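PDB 6USS: sulfatase from Bacteroides fragilis CAG:558, which probably hydrolyses sulfate esters as a calcium-dependent arylsulfatase of the gut microbiome, here captured with an engineered change at its catalytic position. Local coordinates for residues A[50-55]-A[59-64]; A[106-111]-A[116-121]; A[154-159]-A[391-396]; A[461-464]-A[470-473]. The protein carries 1 engineered substitution. All blocks are in the same frame, centred on the assembly; numbering follows the deposited sequence.

Contact 1. Residues A[50-55]-A[59-64]; sequences SLPFWT and HYNEVY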
# COMPACT_ATOMS: atom_id res chain seq x y z
N SER A 50 -25.94 -22.06 12.06
CA SER A 50 -27.23 -22.28 12.69
C SER A 50 -28.34 -21.47 12.04
O SER A 50 -29.51 -21.74 12.31
CB SER A 50 -27.19 -21.99 14.20
OG SER A 50 -26.74 -20.68 14.50
N LEU A 51 -28.02 -20.49 11.19
CA LEU A 51 -29.06 -19.70 10.52
C LEU A 51 -29.60 -20.45 9.31
O LEU A 51 -28.84 -20.73 8.37
CB LEU A 51 -28.51 -18.34 10.08
CG LEU A 51 -29.45 -17.39 9.30
CD1 LEU A 51 -30.67 -16.96 10.14
CD2 LEU A 51 -28.69 -16.16 8.77
N PRO A 52 -30.91 -20.79 9.27
CA PRO A 52 -31.45 -21.60 8.15
C PRO A 52 -31.68 -20.75 6.91
O PRO A 52 -32.55 -19.87 6.89
CB PRO A 52 -32.77 -22.15 8.72
CG PRO A 52 -32.72 -21.86 10.22
CD PRO A 52 -31.92 -20.60 10.32
N PHE A 53 -30.90 -21.03 5.84
CA PHE A 53 -31.07 -20.39 4.54
C PHE A 53 -32.09 -21.08 3.63
O PHE A 53 -32.55 -20.48 2.66
CB PHE A 53 -29.72 -20.31 3.81
CG PHE A 53 -28.91 -19.12 4.18
CD1 PHE A 53 -28.88 -18.00 3.36
CD2 PHE A 53 -28.20 -19.10 5.37
CE1 PHE A 53 -28.16 -16.89 3.71
CE2 PHE A 53 -27.46 -17.98 5.73
CZ PHE A 53 -27.44 -16.87 4.90
N TRP A 54 -32.39 -22.35 3.90
CA TRP A 54 -33.45 -23.10 3.25
C TRP A 54 -34.81 -22.68 3.83
O TRP A 54 -34.88 -21.94 4.81
CB TRP A 54 -33.22 -24.60 3.46
CG TRP A 54 -33.94 -25.47 2.52
CD1 TRP A 54 -34.47 -25.11 1.32
CD2 TRP A 54 -34.19 -26.86 2.68
NE1 TRP A 54 -35.06 -26.20 0.73
CE2 TRP A 54 -34.90 -27.29 1.54
CE3 TRP A 54 -33.89 -27.79 3.68
CZ2 TRP A 54 -35.32 -28.60 1.37
CZ3 TRP A 54 -34.30 -29.11 3.50
CH2 TRP A 54 -35.01 -29.50 2.36
N THR A 55 -35.90 -23.17 3.22
CA THR A 55 -37.23 -22.90 3.77
C THR A 55 -37.58 -23.81 4.95
O THR A 55 -38.64 -23.62 5.55
CB THR A 55 -38.32 -23.05 2.71
OG1 THR A 55 -38.29 -24.39 2.19
CG2 THR A 55 -38.11 -22.07 1.57
N HIS A 59 -30.74 -30.50 9.95
CA HIS A 59 -30.02 -31.03 11.09
C HIS A 59 -28.72 -30.27 11.33
O HIS A 59 -28.34 -30.04 12.49
CB HIS A 59 -29.73 -32.52 10.91
CG HIS A 59 -28.93 -33.10 12.04
ND1 HIS A 59 -29.37 -33.09 13.35
CD2 HIS A 59 -27.70 -33.67 12.07
CE1 HIS A 59 -28.46 -33.64 14.13
NE2 HIS A 59 -27.43 -34.00 13.38
N TYR A 60 -28.03 -29.87 10.26
CA TYR A 60 -26.86 -29.02 10.43
C TYR A 60 -27.21 -27.74 11.17
O TYR A 60 -26.47 -27.32 12.07
CB TYR A 60 -26.24 -28.68 9.08
CG TYR A 60 -25.54 -29.85 8.44
CD1 TYR A 60 -24.62 -30.61 9.16
CD2 TYR A 60 -25.79 -30.20 7.13
CE1 TYR A 60 -23.97 -31.68 8.59
CE2 TYR A 60 -25.13 -31.29 6.54
CZ TYR A 60 -24.22 -32.01 7.28
OH TYR A 60 -23.57 -33.08 6.74
N ASN A 61 -28.33 -27.11 10.81
CA ASN A 61 -28.75 -25.91 11.53
C ASN A 61 -28.90 -26.20 13.01
O ASN A 61 -28.51 -25.39 13.85
CB ASN A 61 -30.06 -25.37 10.97
CG ASN A 61 -29.95 -24.92 9.54
OD1 ASN A 61 -30.88 -25.05 8.77
ND2 ASN A 61 -28.79 -24.40 9.19
N GLU A 62 -29.46 -27.36 13.34
CA GLU A 62 -29.62 -27.71 14.75
C GLU A 62 -28.27 -27.85 15.45
O GLU A 62 -28.14 -27.47 16.61
CB GLU A 62 -30.45 -28.99 14.90
CG GLU A 62 -31.89 -28.95 14.35
CD GLU A 62 -32.83 -28.00 15.09
OE1 GLU A 62 -32.37 -27.23 15.98
OE2 GLU A 62 -34.04 -28.01 14.79
N VAL A 63 -27.25 -28.38 14.76
CA VAL A 63 -26.01 -28.69 15.49
C VAL A 63 -25.01 -27.52 15.52
O VAL A 63 -24.31 -27.35 16.52
CB VAL A 63 -25.34 -29.97 14.93
CG1 VAL A 63 -26.33 -31.10 14.86
CG2 VAL A 63 -24.66 -29.76 13.57
N TYR A 64 -24.94 -26.70 14.48
CA TYR A 64 -23.96 -25.62 14.48
C TYR A 64 -24.45 -24.45 15.32
O TYR A 64 -25.63 -24.33 15.65
CB TYR A 64 -23.66 -25.15 13.05
CG TYR A 64 -23.07 -26.24 12.17
CD1 TYR A 64 -22.03 -27.04 12.64
CD2 TYR A 64 -23.56 -26.46 10.89
CE1 TYR A 64 -21.49 -28.05 11.85
CE2 TYR A 64 -23.02 -27.46 10.08
CZ TYR A 64 -21.98 -28.26 10.57
OH TYR A 64 -21.44 -29.27 9.79
O HOH W 1 -28.72 -22.76 6.51
O HOH W 2 -31.87 -24.30 6.15

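Contact 2. Residues A[106-111]-A[116-121]; sequences VTNWTY and QTDRPS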
# COMPACT_ATOMS: atom_id res chain seq x y z
N VAL A 106 -8.87 -17.00 -14.36
CA VAL A 106 -8.30 -17.58 -13.15
C VAL A 106 -9.33 -18.57 -12.62
O VAL A 106 -10.04 -18.29 -11.65
CB VAL A 106 -7.97 -16.50 -12.10
CG1 VAL A 106 -6.98 -17.01 -11.11
CG2 VAL A 106 -7.43 -15.25 -12.76
N THR A 107 -9.44 -19.73 -13.29
CA THR A 107 -10.59 -20.63 -13.13
C THR A 107 -10.31 -21.81 -12.22
O THR A 107 -11.24 -22.55 -11.90
CB THR A 107 -11.06 -21.16 -14.51
OG1 THR A 107 -9.94 -21.51 -15.32
CG2 THR A 107 -11.91 -20.11 -15.24
N ASN A 108 -9.07 -22.01 -11.80
CA ASN A 108 -8.75 -22.97 -10.75
C ASN A 108 -7.85 -22.27 -9.74
O ASN A 108 -7.47 -21.11 -9.93
CB ASN A 108 -8.11 -24.22 -11.35
CG ASN A 108 -8.18 -25.40 -10.43
OD1 ASN A 108 -8.57 -25.27 -9.27
ND2 ASN A 108 -7.77 -26.56 -10.93
N TRP A 109 -7.48 -22.96 -8.66
CA TRP A 109 -6.79 -22.26 -7.58
C TRP A 109 -5.31 -22.01 -7.89
O TRP A 109 -4.62 -22.84 -8.49
CB TRP A 109 -6.95 -23.02 -6.25
CG TRP A 109 -6.23 -24.32 -6.15
CD1 TRP A 109 -6.72 -25.56 -6.47
CD2 TRP A 109 -4.90 -24.53 -5.65
NE1 TRP A 109 -5.77 -26.52 -6.22
CE2 TRP A 109 -4.65 -25.92 -5.71
CE3 TRP A 109 -3.91 -23.68 -5.15
CZ2 TRP A 109 -3.42 -26.48 -5.31
CZ3 TRP A 109 -2.70 -24.23 -4.74
CH2 TRP A 109 -2.47 -25.62 -4.82
N THR A 110 -4.82 -20.84 -7.47
CA THR A 110 -3.48 -20.40 -7.81
C THR A 110 -2.56 -20.41 -6.59
O THR A 110 -3.01 -20.22 -5.45
CB THR A 110 -3.50 -18.98 -8.39
OG1 THR A 110 -3.83 -18.05 -7.36
CG2 THR A 110 -4.53 -18.88 -9.49
N TYR A 111 -1.26 -20.65 -6.86
CA TYR A 111 -0.14 -20.25 -6.00
C TYR A 111 1.19 -20.28 -6.76
O TYR A 111 1.83 -19.23 -6.88
CB TYR A 111 -0.06 -21.11 -4.73
CG TYR A 111 0.99 -20.59 -3.76
CD1 TYR A 111 0.65 -19.71 -2.73
CD2 TYR A 111 2.33 -20.95 -3.90
CE1 TYR A 111 1.61 -19.23 -1.86
CE2 TYR A 111 3.30 -20.47 -3.04
CZ TYR A 111 2.94 -19.61 -2.03
OH TYR A 111 3.90 -19.13 -1.19
N GLN A 116 0.49 -24.70 -13.49
CA GLN A 116 -0.87 -25.17 -13.27
C GLN A 116 -0.92 -26.10 -12.06
O GLN A 116 -0.17 -27.07 -11.99
CB GLN A 116 -1.38 -25.89 -14.52
CG GLN A 116 -1.46 -25.00 -15.75
CD GLN A 116 -1.78 -25.76 -17.03
OE1 GLN A 116 -1.66 -26.98 -17.10
NE2 GLN A 116 -2.22 -25.03 -18.06
N THR A 117 -1.81 -25.80 -11.10
CA THR A 117 -2.09 -26.71 -9.99
C THR A 117 -3.02 -27.87 -10.37
O THR A 117 -3.19 -28.81 -9.58
CB THR A 117 -2.72 -25.96 -8.82
OG1 THR A 117 -3.97 -25.43 -9.26
CG2 THR A 117 -1.82 -24.82 -8.34
N ASP A 118 -3.62 -27.82 -11.56
CA ASP A 118 -4.54 -28.85 -12.03
C ASP A 118 -3.97 -30.26 -11.88
O ASP A 118 -2.80 -30.51 -12.18
CB ASP A 118 -4.89 -28.59 -13.49
CG ASP A 118 -5.45 -27.20 -13.71
OD1 ASP A 118 -4.67 -26.25 -13.99
OD2 ASP A 118 -6.68 -27.05 -13.60
N ARG A 119 -4.83 -31.18 -11.44
CA ARG A 119 -4.48 -32.60 -11.44
C ARG A 119 -4.22 -33.08 -12.87
O ARG A 119 -4.88 -32.63 -13.81
CB ARG A 119 -5.62 -33.41 -10.80
CG ARG A 119 -5.41 -34.90 -10.84
CD ARG A 119 -6.28 -35.62 -9.81
NE ARG A 119 -7.66 -35.16 -9.77
CZ ARG A 119 -8.73 -35.91 -10.03
NH1 ARG A 119 -8.58 -37.19 -10.38
NH2 ARG A 119 -9.96 -35.39 -9.96
N PRO A 120 -3.22 -33.95 -13.07
CA PRO A 120 -2.99 -34.50 -14.42
C PRO A 120 -4.15 -35.36 -14.91
O PRO A 120 -4.85 -36.03 -14.13
CB PRO A 120 -1.72 -35.33 -14.24
CG PRO A 120 -1.03 -34.71 -13.10
CD PRO A 120 -2.10 -34.23 -12.16
N SER A 121 -4.36 -35.33 -16.22
CA SER A 121 -5.40 -36.11 -16.88
C SER A 121 -4.79 -36.83 -18.06
O SER A 121 -4.09 -36.22 -18.87
CB SER A 121 -6.56 -35.23 -17.36
OG SER A 121 -7.35 -35.90 -18.35

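Contact 3. Residues A[154-159]-A[391-396]; sequences KDNGYH and AQVKHY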
# COMPACT_ATOMS: atom_id res chain seq x y z
N LYS A 154 -10.15 3.31 -2.61
CA LYS A 154 -9.03 4.10 -2.12
C LYS A 154 -8.96 5.45 -2.83
O LYS A 154 -8.92 6.51 -2.18
CB LYS A 154 -7.72 3.32 -2.29
CG LYS A 154 -6.44 3.97 -1.72
CD LYS A 154 -5.17 3.36 -2.39
CE LYS A 154 -4.12 4.44 -2.73
NZ LYS A 154 -3.79 5.41 -1.57
N ASP A 155 -9.00 5.44 -4.16
CA ASP A 155 -8.89 6.67 -4.93
C ASP A 155 -10.08 7.60 -4.74
O ASP A 155 -9.99 8.79 -5.07
CB ASP A 155 -8.71 6.35 -6.42
CG ASP A 155 -7.41 5.56 -6.71
OD1 ASP A 155 -6.41 5.65 -5.95
OD2 ASP A 155 -7.41 4.84 -7.73
N ASN A 156 -11.20 7.10 -4.21
CA ASN A 156 -12.36 7.93 -3.93
C ASN A 156 -12.47 8.32 -2.45
O ASN A 156 -13.52 8.82 -2.04
CB ASN A 156 -13.64 7.24 -4.37
CG ASN A 156 -13.91 7.42 -5.84
OD1 ASN A 156 -14.63 8.34 -6.24
ND2 ASN A 156 -13.35 6.54 -6.66
N GLY A 157 -11.42 8.09 -1.66
CA GLY A 157 -11.36 8.60 -0.30
C GLY A 157 -11.52 7.58 0.81
O GLY A 157 -11.47 7.97 1.98
N TYR A 158 -11.69 6.30 0.50
CA TYR A 158 -11.82 5.31 1.55
C TYR A 158 -10.45 4.91 2.10
O TYR A 158 -9.44 4.90 1.39
CB TYR A 158 -12.55 4.08 1.03
CG TYR A 158 -14.05 4.20 1.16
CD1 TYR A 158 -14.77 5.05 0.30
CD2 TYR A 158 -14.75 3.48 2.13
CE1 TYR A 158 -16.14 5.17 0.40
CE2 TYR A 158 -16.12 3.60 2.24
CZ TYR A 158 -16.81 4.44 1.38
OH TYR A 158 -18.19 4.55 1.50
N HIS A 159 -10.42 4.60 3.40
CA HIS A 159 -9.28 3.95 4.03
C HIS A 159 -9.50 2.44 3.92
O HIS A 159 -10.46 1.91 4.50
CB HIS A 159 -9.12 4.39 5.49
CG HIS A 159 -8.04 3.66 6.23
ND1 HIS A 159 -6.71 3.70 5.86
CD2 HIS A 159 -8.10 2.86 7.32
CE1 HIS A 159 -6.00 2.97 6.69
NE2 HIS A 159 -6.81 2.45 7.59
N ALA A 391 -20.68 2.81 -1.69
CA ALA A 391 -19.72 3.85 -1.34
C ALA A 391 -19.97 5.16 -2.07
O ALA A 391 -19.20 6.11 -1.90
CB ALA A 391 -18.30 3.34 -1.62
N GLN A 392 -21.04 5.23 -2.87
CA GLN A 392 -21.41 6.44 -3.59
C GLN A 392 -20.30 6.88 -4.53
O GLN A 392 -20.07 8.07 -4.72
CB GLN A 392 -21.79 7.56 -2.62
CG GLN A 392 -22.84 7.16 -1.61
CD GLN A 392 -23.07 8.24 -0.58
OE1 GLN A 392 -22.73 9.41 -0.81
NE2 GLN A 392 -23.62 7.87 0.56
N VAL A 393 -19.58 5.91 -5.07
CA VAL A 393 -18.67 6.15 -6.18
C VAL A 393 -19.53 6.24 -7.44
O VAL A 393 -19.68 5.26 -8.18
CB VAL A 393 -17.59 5.06 -6.28
CG1 VAL A 393 -16.53 5.41 -7.33
CG2 VAL A 393 -16.94 4.87 -4.92
N LYS A 394 -20.11 7.42 -7.69
CA LYS A 394 -21.13 7.53 -8.73
C LYS A 394 -20.56 7.41 -10.13
O LYS A 394 -21.31 7.13 -11.06
CB LYS A 394 -21.95 8.83 -8.55
CG LYS A 394 -22.78 8.81 -7.25
CD LYS A 394 -23.21 10.17 -6.72
CE LYS A 394 -24.44 10.06 -5.77
NZ LYS A 394 -24.88 8.66 -5.40
N HIS A 395 -19.26 7.61 -10.31
CA HIS A 395 -18.65 7.45 -11.63
C HIS A 395 -17.23 6.90 -11.47
O HIS A 395 -16.52 7.28 -10.53
CB HIS A 395 -18.60 8.76 -12.43
CG HIS A 395 -17.75 9.82 -11.79
ND1 HIS A 395 -16.42 10.00 -12.12
CD2 HIS A 395 -18.04 10.73 -10.84
CE1 HIS A 395 -15.93 10.99 -11.40
NE2 HIS A 395 -16.89 11.45 -10.60
N TYR A 396 -16.84 6.01 -12.39
CA TYR A 396 -15.51 5.42 -12.40
C TYR A 396 -15.27 4.78 -13.75
O TYR A 396 -16.20 4.49 -14.50
CB TYR A 396 -15.33 4.39 -11.28
CG TYR A 396 -16.39 3.29 -11.22
CD1 TYR A 396 -17.55 3.48 -10.47
CD2 TYR A 396 -16.20 2.07 -11.86
CE1 TYR A 396 -18.50 2.50 -10.39
CE2 TYR A 396 -17.17 1.07 -11.77
CZ TYR A 396 -18.32 1.30 -11.03
OH TYR A 396 -19.31 0.36 -10.90
O HOH W 3 -13.81 6.80 -9.67
O HOH W 4 -16.21 8.96 -8.39

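Contact 4. Residues A[461-464]-A[470-473]; sequences ELFN and GEKN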
# COMPACT_ATOMS: atom_id res chain seq x y z
N GLU A 461 -26.69 -31.96 -18.26
CA GLU A 461 -27.66 -32.14 -17.18
C GLU A 461 -28.49 -30.86 -17.06
O GLU A 461 -27.95 -29.75 -17.07
CB GLU A 461 -26.99 -32.46 -15.84
CG GLU A 461 -26.33 -33.81 -15.80
CD GLU A 461 -25.71 -34.14 -14.45
OE1 GLU A 461 -25.34 -33.20 -13.71
OE2 GLU A 461 -25.58 -35.35 -14.14
N LEU A 462 -29.81 -31.02 -16.97
CA LEU A 462 -30.72 -29.90 -16.87
C LEU A 462 -31.53 -30.07 -15.60
O LEU A 462 -32.17 -31.11 -15.41
CB LEU A 462 -31.63 -29.82 -18.10
CG LEU A 462 -32.69 -28.71 -18.08
CD1 LEU A 462 -32.01 -27.38 -18.21
CD2 LEU A 462 -33.68 -28.88 -19.20
N PHE A 463 -31.49 -29.08 -14.72
CA PHE A 463 -32.23 -29.17 -13.46
C PHE A 463 -33.14 -27.96 -13.30
O PHE A 463 -32.77 -26.84 -13.66
CB PHE A 463 -31.29 -29.25 -12.24
CG PHE A 463 -30.36 -30.44 -12.26
CD1 PHE A 463 -30.80 -31.70 -11.89
CD2 PHE A 463 -29.03 -30.29 -12.64
CE1 PHE A 463 -29.94 -32.79 -11.90
CE2 PHE A 463 -28.16 -31.37 -12.65
CZ PHE A 463 -28.61 -32.62 -12.28
N ASN A 464 -34.32 -28.21 -12.76
CA ASN A 464 -35.21 -27.16 -12.29
C ASN A 464 -34.86 -26.92 -10.83
O ASN A 464 -35.33 -27.64 -9.95
CB ASN A 464 -36.67 -27.57 -12.44
CG ASN A 464 -37.60 -26.38 -12.38
OD1 ASN A 464 -37.75 -25.74 -11.34
ND2 ASN A 464 -38.23 -26.08 -13.51
N GLY A 470 -31.86 -30.44 -4.63
CA GLY A 470 -30.79 -31.41 -4.51
C GLY A 470 -30.19 -31.86 -5.82
O GLY A 470 -29.27 -32.69 -5.83
N GLU A 471 -30.70 -31.34 -6.94
CA GLU A 471 -30.25 -31.72 -8.28
C GLU A 471 -30.22 -33.24 -8.44
O GLU A 471 -29.22 -33.83 -8.86
CB GLU A 471 -28.91 -31.06 -8.60
CG GLU A 471 -29.07 -29.55 -8.75
CD GLU A 471 -27.75 -28.80 -8.77
OE1 GLU A 471 -27.47 -28.08 -9.77
OE2 GLU A 471 -27.00 -28.90 -7.78
N LYS A 472 -31.34 -33.88 -8.10
CA LYS A 472 -31.50 -35.32 -8.18
C LYS A 472 -32.09 -35.80 -9.50
O LYS A 472 -31.95 -36.98 -9.83
CB LYS A 472 -32.40 -35.84 -7.06
CG LYS A 472 -31.89 -35.68 -5.64
CD LYS A 472 -32.99 -36.07 -4.65
CE LYS A 472 -32.94 -35.25 -3.37
NZ LYS A 472 -32.51 -36.08 -2.21
N ASN A 473 -32.74 -34.91 -10.26
CA ASN A 473 -33.53 -35.30 -11.44
C ASN A 473 -33.12 -34.53 -12.70
O ASN A 473 -33.62 -33.44 -12.98
CB ASN A 473 -35.02 -35.12 -11.17
CG ASN A 473 -35.86 -35.81 -12.22
OD1 ASN A 473 -35.37 -36.64 -13.00
ND2 ASN A 473 -37.15 -35.49 -12.24
O HOH W 5 -34.67 -31.22 -11.78

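Contact 1. Residues A[50-55]-A[59-64]
The carboxamide of Asn61 lies against Pro52, with OD1 3.5 Å from Pro52 CB and nearly as close to Pro52 CA. Its CG is placed beside the backbone N of its own residue (chi1 -63°), which carries the amide off the helix and over the loop 50-55. No direct hydrogen bond joins the two segments; two waters do the work. The first takes a hydrogen from Asn61 ND2 (3.1 Å to the water O) and from Phe53 N, and gives one to Leu51 O. The second donates to Asn61 OD1 and accepts from Trp54 N. Both ends of the amide thus reach the loop backbone, and further bonds of ND2 to Thr49 O and of OD1 to Thr58 N help fix its flip. Ser50 meets the helix end by its carbons: CB is 3.2 Å from Tyr64 O, and CA makes a CH...O contact to Asn61 O at 3.6 Å. Its hydroxyl is turned to Glu70 and Thr66 N instead. The short helix 59-63 is in this way held to the loop that follows strand 35-41, while Leu51 and Phe53 pack on strand 357-363 and the Tyr64 side chain packs on helix 283-308.

Contact 2. Residues A[106-111]-A[116-121]
The Thr117 side chain lies over one face of the Trp109 indole, and this is the tight part of the contact, about 8 Å from the bound calcium at the Trp109 side chain. Its methyl CG2 stands 3.6 Å from the centroid of the six-membered ring, only 10° off the ring normal, a CH-pi contact, while OG1 lies over the same face nearer the rim and Thr117 CB comes 3.6 Å from Trp109 CZ2. The hydroxyl is used at the same time: Thr117 OG1 donates to Trp109 O at 2.8 Å, in the carbonyl plane. With OG1 between the backbone N and the carbonyl carbon (chi1 63°), one rotamer serves both the bond and the methyl packing. Beside it, Asn108 ND2 reaches Asp118 OD2 over 2.9 Å in a nearly straight bond (168°), leaving in its own amide plane but meeting the carboxylate from above. Towards solvent the packing thins out, and the exposed Gln116 turns away from the loop 106-111. Asp118 is held by more than this one amide: OD1 accepts from Trp129 NE1, and OD2 also from Asn429 ND2 and His430 N. Several N-H groups around one partly exposed carboxylate would probably favour its ionised form.

Contact 3. Residues A[154-159]-A[391-396]
The backbones stay well apart, 6.9 Å between Asn156 CA and Val393 CA at the nearer pair and more at Tyr158 and Ala391, so side chains bridge the gap. The Val393 methyl CG1 rests over the face of the Asn156 carboxamide, 3.4 Å from ND2 and close to the amide carbon CG. That methyl is anti to the backbone N of Val393 (chi1 -172°). The polar atoms of the same amide turn to water: one water accepts from ND2 and donates to His395 O, while a second donates both to Asn156 OD1 and to His395 O, the second water's oxygen lying 2.7 Å from Asn156 OD1. ND2 is further bonded to Ile152 O in the preceding helical turn. Both segments lie where a helix ends in a Schellman motif. After helix 149-155 the positive-phi C-prime residue is Gly157, with Gly157 N bonded to Lys154 O at 3.0 Å and Tyr158 N to Leu153 O; after helix 383-390 the corresponding residue is Gln392. Tyr158 extends from the first of these turns to Ala391 at the second. Its CE1 lies 3.5 Å from Ala391 CB, and its OH is 3.3 Å from the same methyl, while the hydroxyl hydrogen-bonds to Pro34 O near the start of the modelled chain. Lys154, in the last helical turn, packs against Gln136 of the second subunit.

Contact 4. Residues A[461-464]-A[470-473]
Strand 460-464 is an outermost strand of the four-stranded antiparallel sheet, and the loop leading from it to helix 480-496 folds back over the ring of Phe463. Glu471 supplies the cover: its CB stands 3.7 Å from the ring centroid, 7° off the normal, a CH-pi contact over the centre of the face. The Glu471 side chain crosses that of Phe463 at about a right angle, and its CG lies 3.8 Å from Phe463 CG. Because the chain runs extended beyond CG (chi2 168°), the aliphatic part stays on the ring while the carboxylate reaches its rim, OE1 near Phe463 CD2. There OE1 forms a salt bridge with Lys450 and OE2 accepts from Glu353 N, so the buried acid has polar partners at both oxygens, and the lysine should favour its charged form. The loop backbone closes in too, with Glu471 O 3.3 Å from Phe463 CE1. Within the loop, Asp468 accepts from the backbone N of Lys472 and of Asn473, which helps hold the turn in shape. No direct hydrogen bond links the residues 461-464 and 470-473, but a water spans them, accepting from Asn464 N and donating to Asn473 O, 2.7 Å from the water oxygen.

In the fold
The four contacts follow one another along the chain without overlap. Contact 2 is nearest the metal site formed by Asp42, Asp43, Cys88 (the engineered residue), Asp322 and Asn323: the side chain of Trp109 lies about 9 Å from those of Asp43 and Asp322. Contact 1 is farther off, the side chain of Tyr64 about 12 Å from that of Asp43. Contacts 3 and 4 lie away from the site, on opposite sides of the chain's centre, their centres about 42 Å apart. None touches another; contacts 1 and 4 come closest, about 7 Å between nearest atoms.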